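Local coordinates for protein glutaredoxin 2 (Salmonella enterica subsp. enterica serovar Typhimurium, PDB 3IR4) that binds glutathione and, as a glutaredoxin, probably catalyses thiol-disulfide exchange with it, at residues 123-128 against 134-139; 101-106 against 186-191; 32-35 against 40-43. All coordinates share one frame; numbering follows the deposited sequence.

The contacts fall in the two domains that border the glutathione. Contact 3 (32-35 with 40-43) belongs to the thioredoxin-like N-terminal part and contacts 1 and 2 to the helical C-terminal part. Contacts 1 and 2 are neighbours, their centres 14 Å apart: F136 CZ of contact 1 is 3.9 Å from L105 O of contact 2. Along the chain, contact 1 is nested within the loop that contact 2 closes. Contact 3 stands apart, with its centre 22 Å from that of contact 1 and 25 Å from that of contact 2. Contact 1 supplies Y124 and K128 to the glutathione pocket; the side chains of P42 and L104 stay about 7 and 10 Å from the ligand.

Contact 1: 123-128 against 134-139; sequences QYFIRK and GSFDNH. With GSH (glutathione), chain B.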
ATOM      1  N   GLN A 123      -8.402 -17.661   6.602  1.00  4.99           N
ATOM      2  CA  GLN A 123      -7.544 -18.763   7.006  1.00  5.30           C
ATOM      3  C   GLN A 123      -6.395 -18.963   6.029  1.00  5.67           C
ATOM      4  O   GLN A 123      -5.243 -19.260   6.420  1.00  6.12           O
ATOM      5  CB  GLN A 123      -8.334 -20.053   7.166  1.00  7.09           C
ATOM      6  CG  GLN A 123      -7.448 -21.231   7.587  1.00  9.94           C
ATOM      7  CD  GLN A 123      -8.217 -22.512   7.635  1.00 15.40           C
ATOM      8  OE1 GLN A 123      -8.079 -23.356   6.756  1.00 22.16           O
ATOM      9  NE2 GLN A 123      -9.060 -22.650   8.623  1.00 17.52           N
ATOM     10  N   TYR A 124      -6.700 -18.870   4.731  1.00  5.79           N
ATOM     11  CA  TYR A 124      -5.694 -19.003   3.671  1.00  5.77           C
ATOM     12  C   TYR A 124      -4.536 -18.026   3.899  1.00  5.11           C
ATOM     13  O   TYR A 124      -3.366 -18.394   3.829  1.00  5.31           O
ATOM     14  CB  TYR A 124      -6.351 -18.747   2.317  1.00  5.85           C
ATOM     15  CG  TYR A 124      -5.406 -18.758   1.155  1.00  6.82           C
ATOM     16  CD1 TYR A 124      -4.780 -17.585   0.746  1.00  8.24           C
ATOM     17  CD2 TYR A 124      -5.193 -19.891   0.412  1.00 10.21           C
ATOM     18  CE1 TYR A 124      -3.934 -17.554  -0.340  1.00 12.21           C
ATOM     19  CE2 TYR A 124      -4.313 -19.881  -0.658  1.00 12.97           C
ATOM     20  CZ  TYR A 124      -3.683 -18.697  -1.028  1.00 12.25           C
ATOM     21  OH  TYR A 124      -2.826 -18.589  -2.117  1.00 19.15           O
ATOM     22  N   PHE A 125      -4.874 -16.783   4.196  1.00  4.85           N
ATOM     23  CA  PHE A 125      -3.873 -15.752   4.466  1.00  4.17           C
ATOM     24  C   PHE A 125      -3.030 -16.071   5.690  1.00  4.83           C
ATOM     25  O   PHE A 125      -1.797 -16.014   5.644  1.00  4.96           O
ATOM     26  CB  PHE A 125      -4.582 -14.401   4.634  1.00  4.85           C
ATOM     27  CG  PHE A 125      -3.643 -13.245   4.905  1.00  4.81           C
ATOM     28  CD1 PHE A 125      -2.969 -12.624   3.862  1.00  5.52           C
ATOM     29  CD2 PHE A 125      -3.437 -12.775   6.196  1.00  6.19           C
ATOM     30  CE1 PHE A 125      -2.150 -11.553   4.096  1.00  7.51           C
ATOM     31  CE2 PHE A 125      -2.589 -11.704   6.435  1.00  6.29           C
ATOM     32  CZ  PHE A 125      -1.947 -11.102   5.383  1.00  6.39           C
ATOM     33  N   ILE A 126      -3.691 -16.416   6.785  1.00  4.61           N
ATOM     34  CA  ILE A 126      -2.991 -16.697   8.013  1.00  5.08           C
ATOM     35  C   ILE A 126      -1.983 -17.836   7.813  1.00  5.00           C
ATOM     36  O   ILE A 126      -0.823 -17.770   8.230  1.00  5.73           O
ATOM     37  CB  ILE A 126      -4.020 -17.060   9.122  1.00  4.45           C
ATOM     38  CG1 ILE A 126      -4.884 -15.856   9.513  1.00  5.74           C
ATOM     39  CG2 ILE A 126      -3.298 -17.647  10.351  1.00  7.20           C
ATOM     40  CD1 ILE A 126      -6.161 -16.192  10.265  1.00  6.78           C
ATOM     41  N   ARG A 127      -2.465 -18.918   7.227  1.00  4.78           N
ATOM     42  CA  ARG A 127      -1.646 -20.104   7.043  1.00  5.92           C
ATOM     43  C   ARG A 127      -0.433 -19.783   6.213  1.00  5.78           C
ATOM     44  O   ARG A 127       0.686 -20.209   6.535  1.00  6.32           O
ATOM     45  CB  ARG A 127      -2.440 -21.255   6.439  1.00  7.57           C
ATOM     46  CG  ARG A 127      -3.471 -21.765   7.391  1.00 11.76           C
ATOM     47  CD  ARG A 127      -3.827 -23.145   7.199  1.00 18.41           C
ATOM     48  NE  ARG A 127      -4.482 -23.666   8.382  1.00 19.12           N
ATOM     49  CZ  ARG A 127      -5.183 -24.787   8.375  1.00 22.65           C
ATOM     50  NH1 ARG A 127      -5.292 -25.489   7.252  1.00 23.75           N
ATOM     51  NH2 ARG A 127      -5.784 -25.197   9.482  1.00 24.28           N
ATOM     52  N   LYS A 128      -0.620 -19.072   5.115  1.00  5.29           N
ATOM     53  CA  LYS A 128       0.473 -18.758   4.217  1.00  5.60           C
ATOM     54  C   LYS A 128       1.523 -17.878   4.882  1.00  5.19           C
ATOM     55  O   LYS A 128       2.713 -18.141   4.778  1.00  6.68           O
ATOM     56  CB  LYS A 128      -0.078 -18.044   2.996  1.00  7.59           C
ATOM     57  CG  LYS A 128       0.983 -17.609   2.029  1.00 10.98           C
ATOM     58  CD  LYS A 128       0.445 -16.748   0.956  1.00 16.00           C
ATOM     59  CE  LYS A 128      -0.351 -17.532   0.022  1.00 17.87           C
ATOM     60  NZ  LYS A 128      -0.803 -16.582  -1.016  1.00 20.28           N
ATOM     61  N   GLY A 134       6.649 -16.488  10.406  1.00  5.26           N
ATOM     62  CA  GLY A 134       6.530 -16.740  11.839  1.00  5.82           C
ATOM     63  C   GLY A 134       5.197 -16.480  12.459  1.00  4.43           C
ATOM     64  O   GLY A 134       4.227 -16.123  11.808  1.00  6.15           O
ATOM     65  N   SER A 135       5.180 -16.680  13.773  1.00  5.20           N
ATOM     66  CA  SER A 135       3.964 -16.649  14.556  1.00  5.17           C
ATOM     67  C   SER A 135       3.349 -15.280  14.728  1.00  4.72           C
ATOM     68  O   SER A 135       3.980 -14.369  15.266  1.00  5.28           O
ATOM     69  CB  SER A 135       4.296 -17.245  15.931  1.00  6.13           C
ATOM     70  OG  SER A 135       3.268 -17.009  16.887  1.00  6.67           O
ATOM     71  N   PHE A 136       2.081 -15.156  14.364  1.00  4.75           N
ATOM     72  CA  PHE A 136       1.344 -13.927  14.566  1.00  4.69           C
ATOM     73  C   PHE A 136       1.252 -13.614  16.052  1.00  5.13           C
ATOM     74  O   PHE A 136       1.384 -12.451  16.448  1.00  5.14           O
ATOM     75  CB  PHE A 136      -0.057 -14.019  13.969  1.00  4.62           C
ATOM     76  CG  PHE A 136      -0.119 -13.950  12.468  1.00  4.84           C
ATOM     77  CD1 PHE A 136       0.972 -13.615  11.661  1.00  5.08           C
ATOM     78  CD2 PHE A 136      -1.353 -14.095  11.861  1.00  6.04           C
ATOM     79  CE1 PHE A 136       0.820 -13.500  10.298  1.00  5.52           C
ATOM     80  CE2 PHE A 136      -1.481 -13.978  10.495  1.00  6.45           C
ATOM     81  CZ  PHE A 136      -0.409 -13.636   9.729  1.00  6.46           C
ATOM     82  N   ASP A 137       1.006 -14.613  16.901  1.00  5.15           N
ATOM     83  CA  ASP A 137       0.924 -14.317  18.343  1.00  6.37           C
ATOM     84  C   ASP A 137       2.235 -13.854  18.927  1.00  5.61           C
ATOM     85  O   ASP A 137       2.253 -12.949  19.756  1.00  5.76           O
ATOM     86  CB  ASP A 137       0.323 -15.471  19.131  1.00  7.10           C
ATOM     87  CG  ASP A 137      -1.187 -15.391  19.171  1.00  9.50           C
ATOM     88  OD1 ASP A 137      -1.780 -14.315  19.502  1.00 11.61           O
ATOM     89  OD2 ASP A 137      -1.794 -16.433  18.935  1.00 15.45           O
ATOM     90  N   ASN A 138       3.344 -14.458  18.510  1.00  5.67           N
ATOM     91  CA  ASN A 138       4.628 -13.993  18.952  1.00  5.37           C
ATOM     92  C   ASN A 138       4.816 -12.517  18.569  1.00  4.99           C
ATOM     93  O   ASN A 138       5.210 -11.684  19.368  1.00  6.28           O
ATOM     94  CB  ASN A 138       5.733 -14.873  18.344  1.00  6.45           C
ATOM     95  CG  ASN A 138       7.119 -14.360  18.652  1.00  8.29           C
ATOM     96  OD1 ASN A 138       7.546 -13.330  18.132  1.00 11.21           O
ATOM     97  ND2 ASN A 138       7.845 -15.093  19.467  1.00 12.32           N
ATOM     98  N   HIS A 139       4.533 -12.215  17.318  1.00  4.85           N
ATOM     99  CA  HIS A 139       4.715 -10.848  16.848  1.00  5.15           C
ATOM    100  C   HIS A 139       3.818  -9.875  17.588  1.00  4.49           C
ATOM    101  O   HIS A 139       4.267  -8.777  17.948  1.00  4.71           O
ATOM    102  CB  HIS A 139       4.475 -10.789  15.351  1.00  4.83           C
ATOM    103  CG  HIS A 139       5.421 -11.623  14.573  1.00  5.63           C
ATOM    104  ND1 HIS A 139       5.210 -11.947  13.255  1.00  6.15           N
ATOM    105  CD2 HIS A 139       6.532 -12.287  14.959  1.00  6.53           C
ATOM    106  CE1 HIS A 139       6.201 -12.728  12.846  1.00  6.90           C
ATOM    107  NE2 HIS A 139       6.996 -12.980  13.870  1.00  7.58           N
TER
HETATM  108  N1  GSH B 216       5.913  -7.206  -8.189  1.00  9.58           N
HETATM  109  CA1 GSH B 216       4.474  -7.146  -7.904  1.00  6.65           C
HETATM  110  C1  GSH B 216       3.971  -5.745  -8.125  1.00  6.11           C
HETATM  111  O11 GSH B 216       4.806  -4.808  -7.997  1.00  7.05           O
HETATM  112  O12 GSH B 216       2.768  -5.577  -8.400  1.00  5.86           O
HETATM  113  CB1 GSH B 216       4.248  -7.598  -6.468  1.00  6.56           C
HETATM  114  CG1 GSH B 216       2.763  -7.824  -6.188  1.00  6.00           C
HETATM  115  CD1 GSH B 216       2.481  -8.631  -4.938  1.00  9.31           C
HETATM  116  OE1 GSH B 216       3.495  -9.005  -4.135  1.00 10.72           O
HETATM  117  N2  GSH B 216       1.238  -8.897  -4.623  1.00  8.44           N
HETATM  118  CA2 GSH B 216       0.825  -9.813  -3.564  1.00  9.06           C
HETATM  119  C2  GSH B 216       0.239 -11.051  -4.156  1.00  9.66           C
HETATM  120  O2  GSH B 216      -0.497 -10.957  -5.260  1.00 10.29           O
HETATM  121  CB2 GSH B 216      -0.187  -9.141  -2.608  1.00  9.96           C
HETATM  122  SG2 GSH B 216       0.443  -7.728  -1.642  1.00 14.96           S
HETATM  123  N3  GSH B 216       0.422 -12.195  -3.546  1.00 13.31           N
HETATM  124  CA3 GSH B 216       0.136 -13.456  -4.184  1.00 16.22           C
HETATM  125  C3  GSH B 216      -0.932 -14.147  -3.424  1.00 16.51           C
HETATM  126  O31 GSH B 216      -1.602 -13.483  -2.573  1.00 19.65           O
HETATM  127  O32 GSH B 216      -1.133 -15.365  -3.664  1.00 14.14           O
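F136 and I126 each set the first branch beyond CB anti to their own carbonyl carbon (chi1 -74° for F136, -68° for the CG1 branch of I126), and these torsions bring the phenylalanine ring against the flank of helix 119-133. The ring meets the helix through CE2, which is 4.0 Å from I126 CG1 and equally close to I126 CA, so it touches backbone as well as side chain. F125 joins from the same helix more loosely, its CE2 lying 4.4 Å from F136 CZ. F136 is backed by L105 and P106 of helix 101-108 in the helical C-terminal domain, while the F125 ring reaches across to H11 of the N-terminal domain, which it meets edge-to-face.

The start of helix 136-141 is capped by S135, whose OG accepts from N138 N at 3.0 Å with an N-H...O angle of 170°, and F136 N is bonded to E130 OE2.

Another face of helix 119-133 serves the ligand. K128, bent at chi3, brings NZ to 2.9 Å from O32 of the glutathione glycyl carboxylate. The same NZ donates to Y124 OH at 3.1 Å, which ties down the ammonium group. The chemistry is thus divided: F125, I126 and F136 join the helices by apolar packing, with no hydrogen bond between the segments, whereas K128 offers a positive charge that would be expected to stabilise the carboxylate.

Contact 2: 101-106 against 186-191; sequences NQLLLP and TLVAGI
L103 and V188 pack against each other within the helical, GST-like C-terminal domain, where helix 101-108 meets the loop that follows helix 173-185. Tracing L103 outward, CB is already in contact, 4.1 Å from V188 CG2. The next atom, CG, stands back at 4.7 Å from V188 CG1, and beyond it CD2 closes to 4.1 Å from that same methyl while CD1 stays 4.5 Å from it. The leucine thus uses its base and one tip on the two valine methyls, and the two side chains lie roughly perpendicular. L103 also touches L146 of helix 143-160, so a third element joins the packing.

The loop side is shaped by a type II beta turn from V188 to I191, with G190 at its third position at a positive phi of 115°. The valine at the start of this turn aims its CB at the helix. With CG1 anti to the backbone N (chi1 -175°), CG2 is left beside that nitrogen and faces the L103-L104 step. No hydrogen bond joins the segments, although 179 Å² is buried between them. L104 CD2 comes within 4.0 Å of V188 CG2, the methyl that L103 CB also touches.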
ATOM      1  N   ASN A 101       6.380  -5.937   8.759  1.00  5.11           N
ATOM      2  CA  ASN A 101       5.351  -6.938   8.615  1.00  5.47           C
ATOM      3  C   ASN A 101       5.073  -7.664   9.935  1.00  5.33           C
ATOM      4  O   ASN A 101       4.009  -8.274  10.054  1.00  5.13           O
ATOM      5  CB  ASN A 101       5.634  -7.909   7.501  1.00  6.56           C
ATOM      6  CG  ASN A 101       5.100  -7.436   6.186  1.00  8.71           C
ATOM      7  OD1 ASN A 101       4.306  -6.493   6.153  1.00 12.28           O
ATOM      8  ND2 ASN A 101       5.463  -8.108   5.113  1.00 12.50           N
ATOM      9  N   GLN A 102       5.992  -7.608  10.906  1.00  4.34           N
ATOM     10  CA  GLN A 102       5.695  -8.180  12.209  1.00  4.30           C
ATOM     11  C   GLN A 102       4.575  -7.405  12.898  1.00  4.34           C
ATOM     12  O   GLN A 102       3.892  -7.961  13.734  1.00  5.33           O
ATOM     13  CB  GLN A 102       6.925  -8.267  13.066  1.00  5.22           C
ATOM     14  CG  GLN A 102       7.935  -9.242  12.519  1.00  7.33           C
ATOM     15  CD  GLN A 102       9.055  -9.560  13.478  1.00 10.53           C
ATOM     16  OE1 GLN A 102       9.348  -8.814  14.408  1.00 13.34           O
ATOM     17  NE2 GLN A 102       9.701 -10.683  13.249  1.00 12.33           N
ATOM     18  N   LEU A 103       4.416  -6.126  12.584  1.00  4.15           N
ATOM     19  CA  LEU A 103       3.272  -5.341  13.021  1.00  4.46           C
ATOM     20  C   LEU A 103       2.068  -5.561  12.090  1.00  4.11           C
ATOM     21  O   LEU A 103       0.926  -5.679  12.544  1.00  4.53           O
ATOM     22  CB  LEU A 103       3.619  -3.846  13.048  1.00  4.94           C
ATOM     23  CG  LEU A 103       4.536  -3.371  14.162  1.00  5.36           C
ATOM     24  CD1 LEU A 103       4.956  -1.951  13.890  1.00  7.43           C
ATOM     25  CD2 LEU A 103       3.809  -3.492  15.546  1.00  6.81           C
ATOM     26  N   LEU A 104       2.304  -5.521  10.796  1.00  3.89           N
ATOM     27  CA  LEU A 104       1.184  -5.464   9.850  1.00  3.96           C
ATOM     28  C   LEU A 104       0.444  -6.766   9.611  1.00  3.67           C
ATOM     29  O   LEU A 104      -0.772  -6.781   9.642  1.00  4.56           O
ATOM     30  CB  LEU A 104       1.624  -4.855   8.498  1.00  4.16           C
ATOM     31  CG  LEU A 104       2.150  -3.425   8.560  1.00  5.55           C
ATOM     32  CD1 LEU A 104       2.676  -3.005   7.169  1.00  6.89           C
ATOM     33  CD2 LEU A 104       1.100  -2.470   9.054  1.00  6.36           C
ATOM     34  N   LEU A 105       1.154  -7.847   9.338  1.00  4.51           N
ATOM     35  CA  LEU A 105       0.471  -9.074   8.931  1.00  4.34           C
ATOM     36  C   LEU A 105      -0.506  -9.601   9.979  1.00  4.25           C
ATOM     37  O   LEU A 105      -1.625  -9.973   9.623  1.00  4.39           O
ATOM     38  CB  LEU A 105       1.474 -10.146   8.483  1.00  4.93           C
ATOM     39  CG  LEU A 105       2.405  -9.772   7.306  1.00  5.71           C
ATOM     40  CD1 LEU A 105       3.338 -10.916   7.036  1.00  6.93           C
ATOM     41  CD2 LEU A 105       1.639  -9.372   6.054  1.00  8.02           C
ATOM     42  N   PRO A 106      -0.118  -9.619  11.272  1.00  3.81           N
ATOM     43  CA  PRO A 106      -1.074 -10.123  12.238  1.00  4.22           C
ATOM     44  C   PRO A 106      -2.317  -9.266  12.333  1.00  3.68           C
ATOM     45  O   PRO A 106      -3.386  -9.770  12.660  1.00  4.83           O
ATOM     46  CB  PRO A 106      -0.277 -10.104  13.558  1.00  4.79           C
ATOM     47  CG  PRO A 106       1.134 -10.164  13.170  1.00  6.22           C
ATOM     48  CD  PRO A 106       1.193  -9.356  11.899  1.00  4.48           C
ATOM     49  N   THR A 186      -1.311   2.951   9.657  1.00  3.87           N
ATOM     50  CA  THR A 186      -2.445   3.504  10.387  1.00  4.17           C
ATOM     51  C   THR A 186      -3.330   2.411  11.002  1.00  3.91           C
ATOM     52  O   THR A 186      -4.186   2.707  11.827  1.00  4.84           O
ATOM     53  CB  THR A 186      -3.284   4.507   9.587  1.00  4.24           C
ATOM     54  OG1 THR A 186      -3.931   3.862   8.487  1.00  4.28           O
ATOM     55  CG2 THR A 186      -2.462   5.673   9.117  1.00  5.78           C
ATOM     56  N   LEU A 187      -3.128   1.149  10.599  1.00  3.74           N
ATOM     57  CA  LEU A 187      -3.842   0.039  11.226  1.00  4.10           C
ATOM     58  C   LEU A 187      -3.253  -0.289  12.610  1.00  4.41           C
ATOM     59  O   LEU A 187      -3.861  -1.036  13.379  1.00  4.66           O
ATOM     60  CB  LEU A 187      -3.765  -1.198  10.340  1.00  4.31           C
ATOM     61  CG  LEU A 187      -4.675  -2.386  10.689  1.00  4.85           C
ATOM     62  CD1 LEU A 187      -6.112  -1.985  10.568  1.00  7.10           C
ATOM     63  CD2 LEU A 187      -4.345  -3.545   9.759  1.00  5.88           C
ATOM     64  N   VAL A 188      -2.060   0.207  12.896  1.00  4.27           N
ATOM     65  CA  VAL A 188      -1.363  -0.112  14.132  1.00  4.02           C
ATOM     66  C   VAL A 188      -1.652   0.931  15.211  1.00  4.57           C
ATOM     67  O   VAL A 188      -1.060   2.010  15.227  1.00  5.23           O
ATOM     68  CB  VAL A 188       0.180  -0.205  13.914  1.00  4.72           C
ATOM     69  CG1 VAL A 188       0.862  -0.667  15.180  1.00  5.90           C
ATOM     70  CG2 VAL A 188       0.495  -1.142  12.745  1.00  5.36           C
ATOM     71  N   ALA A 189      -2.558   0.592  16.132  1.00  4.82           N
ATOM     72  CA  ALA A 189      -2.823   1.446  17.283  1.00  5.73           C
ATOM     73  C   ALA A 189      -1.548   1.560  18.117  1.00  5.06           C
ATOM     74  O   ALA A 189      -0.870   0.569  18.350  1.00  7.27           O
ATOM     75  CB  ALA A 189      -3.966   0.857  18.134  1.00  6.39           C
ATOM     76  N   GLY A 190      -1.212   2.766  18.536  1.00  4.66           N
ATOM     77  CA  GLY A 190      -0.142   3.031  19.470  1.00  5.47           C
ATOM     78  C   GLY A 190       1.034   3.827  18.946  1.00  4.89           C
ATOM     79  O   GLY A 190       1.863   4.296  19.717  1.00  5.53           O
ATOM     80  N   ILE A 191       1.136   3.959  17.633  1.00  5.25           N
ATOM     81  CA  ILE A 191       2.268   4.640  17.014  1.00  4.68           C
ATOM     82  C   ILE A 191       2.247   6.144  17.300  1.00  4.48           C
ATOM     83  O   ILE A 191       1.192   6.793  17.263  1.00  5.34           O
ATOM     84  CB  ILE A 191       2.285   4.407  15.488  1.00  4.87           C
ATOM     85  CG1 ILE A 191       2.628   2.942  15.194  1.00  5.90           C
ATOM     86  CG2 ILE A 191       3.321   5.313  14.817  1.00  6.24           C
ATOM     87  CD1 ILE A 191       2.591   2.563  13.727  1.00  7.04           C
TER

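Contact 3: 32-35 against 40-43; sequences NVLQ and ATPT
L34 points its forked end at the start of helix 40-46, and each prong finds a different partner. CD2 meets the methyl of T41, at 3.8 Å from CG2, while CD1 meets the proline ring of P42, at 4.0 Å from CD. The two pairings differ in direction: L34 and T41 approach at a slant, whereas L34 and P42 run alongside with their ends reversed. One leucine therefore spans two consecutive residues of the helix, whose CA atoms stay well back; the nearest pair, L34 CA and T41 CA, is 8.0 Å apart.

The threonine is oriented by its first torsion. With CG2 anti to the backbone N and OG1 anti to the carbonyl carbon (chi1 -57°), the methyl is presented to the leucine, and OG1 is farther off, at 4.6 Å from L34 CD2. That hydroxyl is hydrogen-bonded to D38 OD2, in the loop leading into the helix, a bond that restrains the rotation of the threonine. P42 belongs to the first turn of the helix, where the lack of an amide hydrogen costs no helical bond.

In the thioredoxin-like fold this contact packs L34, the first residue past strand 30-33, against the helix that follows. The strand runs parallel to strand 5-8, with backbone bonds from N32 to L6 and I8, and L34 also bonds to I8. The L34 side chain additionally touches Y9 and V51, both residues of the glutathione pocket.

Because no hydrogen bond crosses between the segments, their adhesion here rests on methyl and methylene packing over 102 Å² of buried surface, while the polar group of T41 is satisfied on its own side by D38.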
ATOM      1  N   ASN A  32     -11.948  -3.694  -7.903  1.00  4.04           N
ATOM      2  CA  ASN A  32     -12.541  -5.017  -7.708  1.00  4.63           C
ATOM      3  C   ASN A  32     -11.662  -5.780  -6.745  1.00  4.73           C
ATOM      4  O   ASN A  32     -10.549  -6.175  -7.091  1.00  4.87           O
ATOM      5  CB  ASN A  32     -12.595  -5.769  -9.033  1.00  6.10           C
ATOM      6  CG  ASN A  32     -13.618  -5.217  -9.963  1.00  8.97           C
ATOM      7  OD1 ASN A  32     -14.733  -5.684  -9.967  1.00 14.89           O
ATOM      8  ND2 ASN A  32     -13.229  -4.273 -10.813  1.00 10.26           N
ATOM      9  N   VAL A  33     -12.127  -5.961  -5.514  1.00  4.55           N
ATOM     10  CA  VAL A  33     -11.349  -6.677  -4.530  1.00  5.04           C
ATOM     11  C   VAL A  33     -11.614  -8.163  -4.685  1.00  5.45           C
ATOM     12  O   VAL A  33     -12.769  -8.594  -4.651  1.00  7.81           O
ATOM     13  CB  VAL A  33     -11.721  -6.245  -3.104  1.00  6.11           C
ATOM     14  CG1 VAL A  33     -10.870  -7.055  -2.122  1.00  7.34           C
ATOM     15  CG2 VAL A  33     -11.500  -4.764  -2.881  1.00  7.16           C
ATOM     16  N   LEU A  34     -10.568  -8.928  -4.910  1.00  5.07           N
ATOM     17  CA  LEU A  34     -10.650 -10.367  -5.018  1.00  5.53           C
ATOM     18  C   LEU A  34     -10.491 -11.037  -3.672  1.00  5.25           C
ATOM     19  O   LEU A  34      -9.774 -10.549  -2.814  1.00  5.43           O
ATOM     20  CB  LEU A  34      -9.540 -10.857  -5.950  1.00  6.30           C
ATOM     21  CG  LEU A  34      -9.622 -10.382  -7.393  1.00  7.89           C
ATOM     22  CD1 LEU A  34      -8.401 -10.855  -8.186  1.00 10.36           C
ATOM     23  CD2 LEU A  34     -10.934 -10.869  -8.019  1.00 12.33           C
ATOM     24  N   GLN A  35     -11.162 -12.165  -3.488  1.00  5.15           N
ATOM     25  CA  GLN A  35     -10.928 -12.970  -2.288  1.00  5.57           C
ATOM     26  C   GLN A  35      -9.476 -13.421  -2.242  1.00  5.09           C
ATOM     27  O   GLN A  35      -8.893 -13.792  -3.259  1.00  5.22           O
ATOM     28  CB  GLN A  35     -11.842 -14.194  -2.206  1.00  6.26           C
ATOM     29  CG  GLN A  35     -13.303 -13.839  -2.060  1.00  8.31           C
ATOM     30  CD  GLN A  35     -13.548 -13.026  -0.797  1.00 11.68           C
ATOM     31  OE1 GLN A  35     -13.795 -11.816  -0.859  1.00 14.40           O
ATOM     32  NE2 GLN A  35     -13.398 -13.679   0.355  1.00 10.95           N
ATOM     33  N   ALA A  40      -8.224 -18.777  -9.250  1.00  8.16           N
ATOM     34  CA  ALA A  40      -8.777 -18.852 -10.601  1.00  9.10           C
ATOM     35  C   ALA A  40      -8.953 -17.514 -11.298  1.00  7.98           C
ATOM     36  O   ALA A  40      -8.596 -17.382 -12.458  1.00  9.08           O
ATOM     37  CB  ALA A  40     -10.103 -19.654 -10.602  1.00 11.21           C
ATOM     38  N   THR A  41      -9.454 -16.492 -10.608  1.00  8.60           N
ATOM     39  CA  THR A  41      -9.722 -15.224 -11.292  1.00  8.41           C
ATOM     40  C   THR A  41      -8.464 -14.565 -11.829  1.00  7.80           C
ATOM     41  O   THR A  41      -8.371 -14.260 -13.003  1.00  8.66           O
ATOM     42  CB  THR A  41     -10.524 -14.281 -10.415  1.00 10.03           C
ATOM     43  OG1 THR A  41     -11.723 -14.954 -10.044  1.00 10.63           O
ATOM     44  CG2 THR A  41     -10.861 -13.005 -11.184  1.00 12.36           C
ATOM     45  N   PRO A  42      -7.483 -14.303 -10.968  1.00  6.53           N
ATOM     46  CA  PRO A  42      -6.277 -13.688 -11.534  1.00  7.36           C
ATOM     47  C   PRO A  42      -5.541 -14.596 -12.534  1.00  7.65           C
ATOM     48  O   PRO A  42      -4.934 -14.114 -13.492  1.00  8.36           O
ATOM     49  CB  PRO A  42      -5.409 -13.417 -10.291  1.00  7.31           C
ATOM     50  CG  PRO A  42      -5.918 -14.357  -9.258  1.00  6.87           C
ATOM     51  CD  PRO A  42      -7.372 -14.495  -9.515  1.00  7.15           C
ATOM     52  N   THR A  43      -5.588 -15.905 -12.331  1.00  7.94           N
ATOM     53  CA  THR A  43      -4.951 -16.835 -13.260  1.00  8.31           C
ATOM     54  C   THR A  43      -5.585 -16.745 -14.646  1.00  8.78           C
ATOM     55  O   THR A  43      -4.867 -16.823 -15.642  1.00  9.80           O
ATOM     56  CB  THR A  43      -4.972 -18.262 -12.725  1.00  8.96           C
ATOM     57  OG1 THR A  43      -4.226 -18.291 -11.510  1.00  9.27           O
ATOM     58  CG2 THR A  43      -4.310 -19.223 -13.723  1.00 10.39           C
TER